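PDB 6RIW: ORF10 from Moritella marina, which probably catalyses the condensation steps of polyunsaturated fatty acid synthesis, the part described here being its ketosynthase and chain length factor didomain. Local coordinates for residues Asp208-Gly213 and Leu268-Asp273; Asp279-Ile284 and Pro452-Glu457. All coordinates share one frame; numbering follows the deposited sequence.

Interaction 1: Asp208-Gly213 and Leu268-Asp273; sequences DYLHTG and LKRQSD
Leu210 O sits at the edge of the Arg270 guanidinium, close to the guanidinium plane, while CA of Gly213 approaches obliquely. NH2 of Arg270 donates a hydrogen bond to Leu210 O (2.9 Å, N-H...O angle 149°), directed at a lone pair in the carbonyl plane. The same oxygen also accepts from the backbone N of Gly213, so two donors grip it at the helix end. Gly213 has the positive phi of a Schellman motif, a conformation that suits a residue without a side chain. A bend at chi3 (-62°) turns the guanidinium out of line with its aliphatic stem. NH1 bonds to Asn216 OD1 and NH2 also to Ala215 O; arginine suits the place because its long stem carries several N-H groups to such acceptors. NH1 of Arg270 further forms a salt bridge with OD2 of Asp273 at 2.9 Å, the hydrogen bond within it being weak. A methionine in place of Arg270 would probably leave Asp273 without its charged mate and Leu210 O with one donor fewer. The apolar part of the contact is made by Leu210: its CD1 packs 3.7 Å from CB of Leu268, the two side chains crossing at about a right angle, and lies 3.6 Å from Leu268 O. Ile4 of strand 4-12 touches both leucines. Here the C-terminal end of helix 198-211 is fixed to the end of strand 259-270, where Arg270 is also the N-cap residue of helix 271-277: a helix-on-sheet contact within the thiolase-like fold of the ketosynthase domain.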
loop_
_atom_site.group_PDB
_atom_site.type_symbol
_atom_site.label_atom_id
_atom_site.label_comp_id
_atom_site.label_asym_id
_atom_site.label_seq_id
_atom_site.Cartn_x
_atom_site.Cartn_y
_atom_site.Cartn_z
ATOM N N ASP A 208 -11.861 11.830 -10.103
ATOM C CA ASP A 208 -13.190 11.367 -9.681
ATOM C C ASP A 208 -13.695 12.137 -8.471
ATOM O O ASP A 208 -14.885 12.461 -8.385
ATOM C CB ASP A 208 -13.170 9.878 -9.320
ATOM C CG ASP A 208 -12.959 8.967 -10.513
ATOM O OD1 ASP A 208 -13.063 9.420 -11.677
ATOM O OD2 ASP A 208 -12.691 7.762 -10.269
ATOM N N TYR A 209 -12.820 12.387 -7.488
ATOM C CA TYR A 209 -13.265 13.108 -6.305
ATOM C C TYR A 209 -13.620 14.553 -6.651
ATOM O O TYR A 209 -14.527 15.132 -6.034
ATOM C CB TYR A 209 -12.204 13.051 -5.196
ATOM C CG TYR A 209 -12.272 11.747 -4.380
ATOM C CD1 TYR A 209 -12.437 10.531 -5.021
ATOM C CD2 TYR A 209 -12.206 11.749 -2.970
ATOM C CE1 TYR A 209 -12.522 9.318 -4.307
ATOM C CE2 TYR A 209 -12.290 10.539 -2.239
ATOM C CZ TYR A 209 -12.435 9.328 -2.930
ATOM O OH TYR A 209 -12.523 8.110 -2.270
ATOM N N LEU A 210 -12.922 15.144 -7.630
ATOM C CA LEU A 210 -13.317 16.461 -8.124
ATOM C C LEU A 210 -14.672 16.400 -8.826
ATOM O O LEU A 210 -15.489 17.309 -8.670
ATOM C CB LEU A 210 -12.235 17.045 -9.056
ATOM C CG LEU A 210 -10.907 17.438 -8.386
ATOM C CD1 LEU A 210 -9.809 17.805 -9.379
ATOM C CD2 LEU A 210 -11.066 18.579 -7.334
ATOM N N HIS A 211 -14.940 15.335 -9.583
ATOM C CA HIS A 211 -16.191 15.263 -10.338
ATOM C C HIS A 211 -17.404 15.071 -9.442
ATOM O O HIS A 211 -18.504 15.517 -9.793
ATOM C CB HIS A 211 -16.121 14.141 -11.365
ATOM C CG HIS A 211 -15.220 14.455 -12.515
ATOM N ND1 HIS A 211 -14.443 13.503 -13.137
ATOM C CD2 HIS A 211 -14.972 15.623 -13.154
ATOM C CE1 HIS A 211 -13.763 14.070 -14.119
ATOM N NE2 HIS A 211 -14.057 15.357 -14.145
ATOM N N THR A 212 -17.249 14.413 -8.291
ATOM C CA THR A 212 -18.390 14.266 -7.396
ATOM C C THR A 212 -18.494 15.410 -6.408
ATOM O O THR A 212 -19.412 15.418 -5.585
ATOM C CB THR A 212 -18.320 12.930 -6.641
ATOM O OG1 THR A 212 -17.128 12.877 -5.844
ATOM C CG2 THR A 212 -18.318 11.735 -7.623
ATOM N N GLY A 213 -17.573 16.366 -6.455
ATOM C CA GLY A 213 -17.617 17.439 -5.485
ATOM C C GLY A 213 -17.183 17.056 -4.086
ATOM O O GLY A 213 -17.427 17.817 -3.144
ATOM N N LEU A 268 -4.622 19.375 -8.871
ATOM C CA LEU A 268 -5.721 19.269 -9.824
ATOM C C LEU A 268 -6.922 20.106 -9.401
ATOM O O LEU A 268 -7.305 20.116 -8.227
ATOM C CB LEU A 268 -6.187 17.816 -9.979
ATOM C CG LEU A 268 -5.122 16.765 -10.270
ATOM C CD1 LEU A 268 -5.752 15.386 -10.402
ATOM C CD2 LEU A 268 -4.367 17.129 -11.544
ATOM N N LYS A 269 -7.558 20.761 -10.376
ATOM C CA LYS A 269 -8.821 21.457 -10.147
ATOM C C LYS A 269 -9.722 21.248 -11.355
ATOM O O LYS A 269 -9.244 20.974 -12.458
ATOM C CB LYS A 269 -8.615 22.973 -9.912
ATOM C CG LYS A 269 -7.977 23.324 -8.554
ATOM C CD LYS A 269 -7.529 24.797 -8.511
ATOM C CE LYS A 269 -8.718 25.760 -8.520
ATOM N NZ LYS A 269 -8.330 27.132 -8.034
ATOM N N ARG A 270 -11.035 21.342 -11.140
ATOM C CA ARG A 270 -11.948 21.399 -12.274
ATOM C C ARG A 270 -11.582 22.616 -13.128
ATOM O O ARG A 270 -11.232 23.673 -12.601
ATOM C CB ARG A 270 -13.410 21.474 -11.786
ATOM C CG ARG A 270 -13.880 20.203 -11.050
ATOM C CD ARG A 270 -15.298 20.315 -10.473
ATOM N NE ARG A 270 -15.370 21.376 -9.478
ATOM C CZ ARG A 270 -15.248 21.191 -8.168
ATOM N NH1 ARG A 270 -15.289 22.228 -7.342
ATOM N NH2 ARG A 270 -15.071 19.974 -7.671
ATOM N N GLN A 271 -11.611 22.446 -14.451
ATOM C CA GLN A 271 -11.144 23.520 -15.332
ATOM C C GLN A 271 -11.924 24.813 -15.110
ATOM O O GLN A 271 -11.341 25.903 -15.137
ATOM C CB GLN A 271 -11.243 23.101 -16.797
ATOM C CG GLN A 271 -10.523 24.081 -17.746
ATOM C CD GLN A 271 -11.026 23.959 -19.165
ATOM O OE1 GLN A 271 -12.026 23.290 -19.416
ATOM N NE2 GLN A 271 -10.331 24.594 -20.102
ATOM N N SER A 272 -13.234 24.710 -14.868
ATOM C CA SER A 272 -14.041 25.900 -14.580
ATOM C C SER A 272 -13.460 26.706 -13.424
ATOM O O SER A 272 -13.373 27.938 -13.495
ATOM C CB SER A 272 -15.482 25.497 -14.267
ATOM O OG SER A 272 -15.518 24.573 -13.196
ATOM N N ASP A 273 -13.055 26.027 -12.343
ATOM C CA ASP A 273 -12.500 26.738 -11.196
ATOM C C ASP A 273 -11.106 27.273 -11.504
ATOM O O ASP A 273 -10.738 28.363 -11.049
ATOM C CB ASP A 273 -12.452 25.818 -9.968
ATOM C CG ASP A 273 -13.838 25.359 -9.512
ATOM O OD1 ASP A 273 -14.853 25.953 -9.947
ATOM O OD2 ASP A 273 -13.917 24.394 -8.710
#

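Interaction 2: Asp279-Ile284 and Pro452-Glu457; sequences DHIYAI and PTQTLE
Pro452 and Ile281 bury the most surface here, with Ile284 and Thr453 next. The proline ring lies along the backbone of 281-282: its CB is 3.2 Å from Ile281 O and its CD 3.4 Å from Tyr282 O, so ring carbons rest against two carbonyl oxygens. A proline suits this place because it offers a compact apolar ring and, lacking an N-H, asks for no acceptor. Its CB also packs 3.7 Å from CG2 of Ile281, the two side chains sliding past each other in opposite directions. The branches of Ile281 divide the work. CG2 stands anti to the backbone N and faces the proline, whereas CG1, beside that N (chi1 -61°), carries CD1 on to the amide end of Gln454, 3.5 Å from NE2, and to Thr453 O at 3.8 Å. A bend at chi2 (-63°) brings the Gln454 amide nitrogen against the tip of Ile281. Ile284 adds a looser contact, CD1 lying 4.2 Å from Thr453 O, an oxygen that also accepts a hydrogen bond from Gln271. Thr453 in turn shapes its own loop: OG1 accepts a hydrogen bond from the backbone N of Thr455 at 3.1 Å, forming an ST turn. No direct hydrogen bond joins the two segments. Thus the loop leaving strand 443-450 is held by van der Waals contact against residues 281-284, around the beginning of strand 283-292, the antiparallel partner of 443-450 in the ketosynthase sheet, near the magnesium site that includes Met1 and Lys286.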
loop_
_atom_site.group_PDB
_atom_site.type_symbol
_atom_site.label_atom_id
_atom_site.label_comp_id
_atom_site.label_asym_id
_atom_site.label_seq_id
_atom_site.Cartn_x
_atom_site.Cartn_y
_atom_site.Cartn_z
ATOM N N ASP A 279 -5.468 30.395 -12.423
ATOM C CA ASP A 279 -4.343 29.495 -12.222
ATOM C C ASP A 279 -3.572 29.286 -13.522
ATOM O O ASP A 279 -4.112 29.405 -14.621
ATOM C CB ASP A 279 -4.830 28.146 -11.685
ATOM C CG ASP A 279 -5.617 28.283 -10.396
ATOM O OD1 ASP A 279 -5.197 29.077 -9.527
ATOM O OD2 ASP A 279 -6.653 27.603 -10.242
ATOM N N HIS A 280 -2.295 28.945 -13.383
ATOM C CA HIS A 280 -1.519 28.475 -14.518
ATOM C C HIS A 280 -1.916 27.035 -14.817
ATOM O O HIS A 280 -1.847 26.176 -13.929
ATOM C CB HIS A 280 -0.025 28.568 -14.224
ATOM C CG HIS A 280 0.827 28.028 -15.327
ATOM N ND1 HIS A 280 1.353 26.755 -15.305
ATOM C CD2 HIS A 280 1.212 28.574 -16.504
ATOM C CE1 HIS A 280 2.034 26.543 -16.418
ATOM N NE2 HIS A 280 1.966 27.633 -17.160
ATOM N N ILE A 281 -2.342 26.764 -16.047
ATOM C CA ILE A 281 -2.751 25.422 -16.454
ATOM C C ILE A 281 -1.620 24.788 -17.255
ATOM O O ILE A 281 -1.236 25.302 -18.313
ATOM C CB ILE A 281 -4.061 25.465 -17.257
ATOM C CG1 ILE A 281 -5.185 26.041 -16.387
ATOM C CG2 ILE A 281 -4.429 24.099 -17.768
ATOM C CD1 ILE A 281 -6.505 26.245 -17.127
ATOM N N TYR A 282 -1.092 23.659 -16.763
ATOM C CA TYR A 282 -0.052 22.936 -17.490
ATOM C C TYR A 282 -0.638 22.086 -18.603
ATOM O O TYR A 282 -0.011 21.907 -19.659
ATOM C CB TYR A 282 0.725 22.020 -16.548
ATOM C CG TYR A 282 1.729 22.705 -15.661
ATOM C CD1 TYR A 282 1.358 23.196 -14.424
ATOM C CD2 TYR A 282 3.047 22.837 -16.054
ATOM C CE1 TYR A 282 2.263 23.799 -13.595
ATOM C CE2 TYR A 282 3.975 23.450 -15.231
ATOM C CZ TYR A 282 3.575 23.927 -14.001
ATOM O OH TYR A 282 4.482 24.534 -13.167
ATOM N N ALA A 283 -1.801 21.501 -18.360
ATOM C CA ALA A 283 -2.398 20.581 -19.315
ATOM C C ALA A 283 -3.804 20.294 -18.829
ATOM O O ALA A 283 -4.157 20.596 -17.685
ATOM C CB ALA A 283 -1.593 19.284 -19.456
ATOM N N ILE A 284 -4.600 19.713 -19.716
ATOM C CA ILE A 284 -5.964 19.295 -19.423
ATOM C C ILE A 284 -5.989 17.773 -19.393
ATOM O O ILE A 284 -5.483 17.114 -20.318
ATOM C CB ILE A 284 -6.958 19.835 -20.472
ATOM C CG1 ILE A 284 -6.974 21.384 -20.487
ATOM C CG2 ILE A 284 -8.346 19.209 -20.266
ATOM C CD1 ILE A 284 -7.766 22.050 -19.375
ATOM N N PRO A 452 -2.912 22.793 -22.698
ATOM C CA PRO A 452 -3.705 23.672 -21.838
ATOM C C PRO A 452 -4.527 24.653 -22.653
ATOM O O PRO A 452 -4.133 25.073 -23.743
ATOM C CB PRO A 452 -2.649 24.406 -21.003
ATOM C CG PRO A 452 -1.399 24.304 -21.796
ATOM C CD PRO A 452 -1.465 22.999 -22.519
ATOM N N THR A 453 -5.672 25.034 -22.093
ATOM C CA THR A 453 -6.531 26.020 -22.736
ATOM C C THR A 453 -7.420 26.657 -21.681
ATOM O O THR A 453 -7.773 26.019 -20.683
ATOM C CB THR A 453 -7.392 25.395 -23.842
ATOM O OG1 THR A 453 -8.253 26.395 -24.402
ATOM C CG2 THR A 453 -8.247 24.262 -23.282
ATOM N N GLN A 454 -7.774 27.925 -21.911
ATOM C CA GLN A 454 -8.739 28.616 -21.069
ATOM C C GLN A 454 -10.182 28.391 -21.508
ATOM O O GLN A 454 -11.102 28.767 -20.771
ATOM C CB GLN A 454 -8.443 30.121 -21.045
ATOM C CG GLN A 454 -7.026 30.482 -20.627
ATOM C CD GLN A 454 -6.707 30.056 -19.204
ATOM O OE1 GLN A 454 -7.283 30.576 -18.243
ATOM N NE2 GLN A 454 -5.781 29.106 -19.062
ATOM N N THR A 455 -10.400 27.770 -22.669
ATOM C CA THR A 455 -11.739 27.589 -23.219
ATOM C C THR A 455 -12.481 26.481 -22.474
ATOM O O THR A 455 -12.015 25.339 -22.425
ATOM C CB THR A 455 -11.659 27.254 -24.709
ATOM O OG1 THR A 455 -10.945 28.294 -25.391
ATOM C CG2 THR A 455 -13.057 27.123 -25.300
ATOM N N LEU A 456 -13.647 26.813 -21.924
ATOM C CA LEU A 456 -14.460 25.846 -21.196
ATOM C C LEU A 456 -15.359 25.070 -22.145
ATOM O O LEU A 456 -15.778 25.579 -23.189
ATOM C CB LEU A 456 -15.318 26.542 -20.140
ATOM C CG LEU A 456 -14.546 27.338 -19.089
ATOM C CD1 LEU A 456 -15.478 27.833 -18.002
ATOM C CD2 LEU A 456 -13.433 26.494 -18.492
ATOM N N GLU A 457 -15.657 23.828 -21.769
ATOM C CA GLU A 457 -16.619 23.031 -22.516
ATOM C C GLU A 457 -18.021 23.569 -22.285
ATOM O O GLU A 457 -18.375 23.979 -21.173
ATOM C CB GLU A 457 -16.589 21.561 -22.091
ATOM C CG GLU A 457 -15.230 20.891 -22.085
ATOM C CD GLU A 457 -15.169 19.754 -21.059
ATOM O OE1 GLU A 457 -15.074 20.038 -19.827
ATOM O OE2 GLU A 457 -15.248 18.581 -21.505
HETATM O O HOH W 1 -6.369 30.064 -15.582
#

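From the N terminus, strand 4-12 comes first; strands 259-270 and 283-292 later pair antiparallel with it, and its residues touch both contacts (Ile4 on Leu210 and Leu268, Ala5 on Ile281). Interaction 1 closes a loop of 54 residues, from the end of helix 198-211 to the end of strand 259-270. Helix 271-277 then leads to interaction 2, which closes a much longer loop of 167 residues between 279-284 and 452-457. The two loops follow in series, neither nesting nor crossing, with centres about 13 Å apart. They are joined directly: Lys269 NZ forms a salt bridge with Asp279 OD2 at 2.8 Å, and Gln271 NE2 probably bonds to Thr455 O, tying the helix start to the outgoing loop.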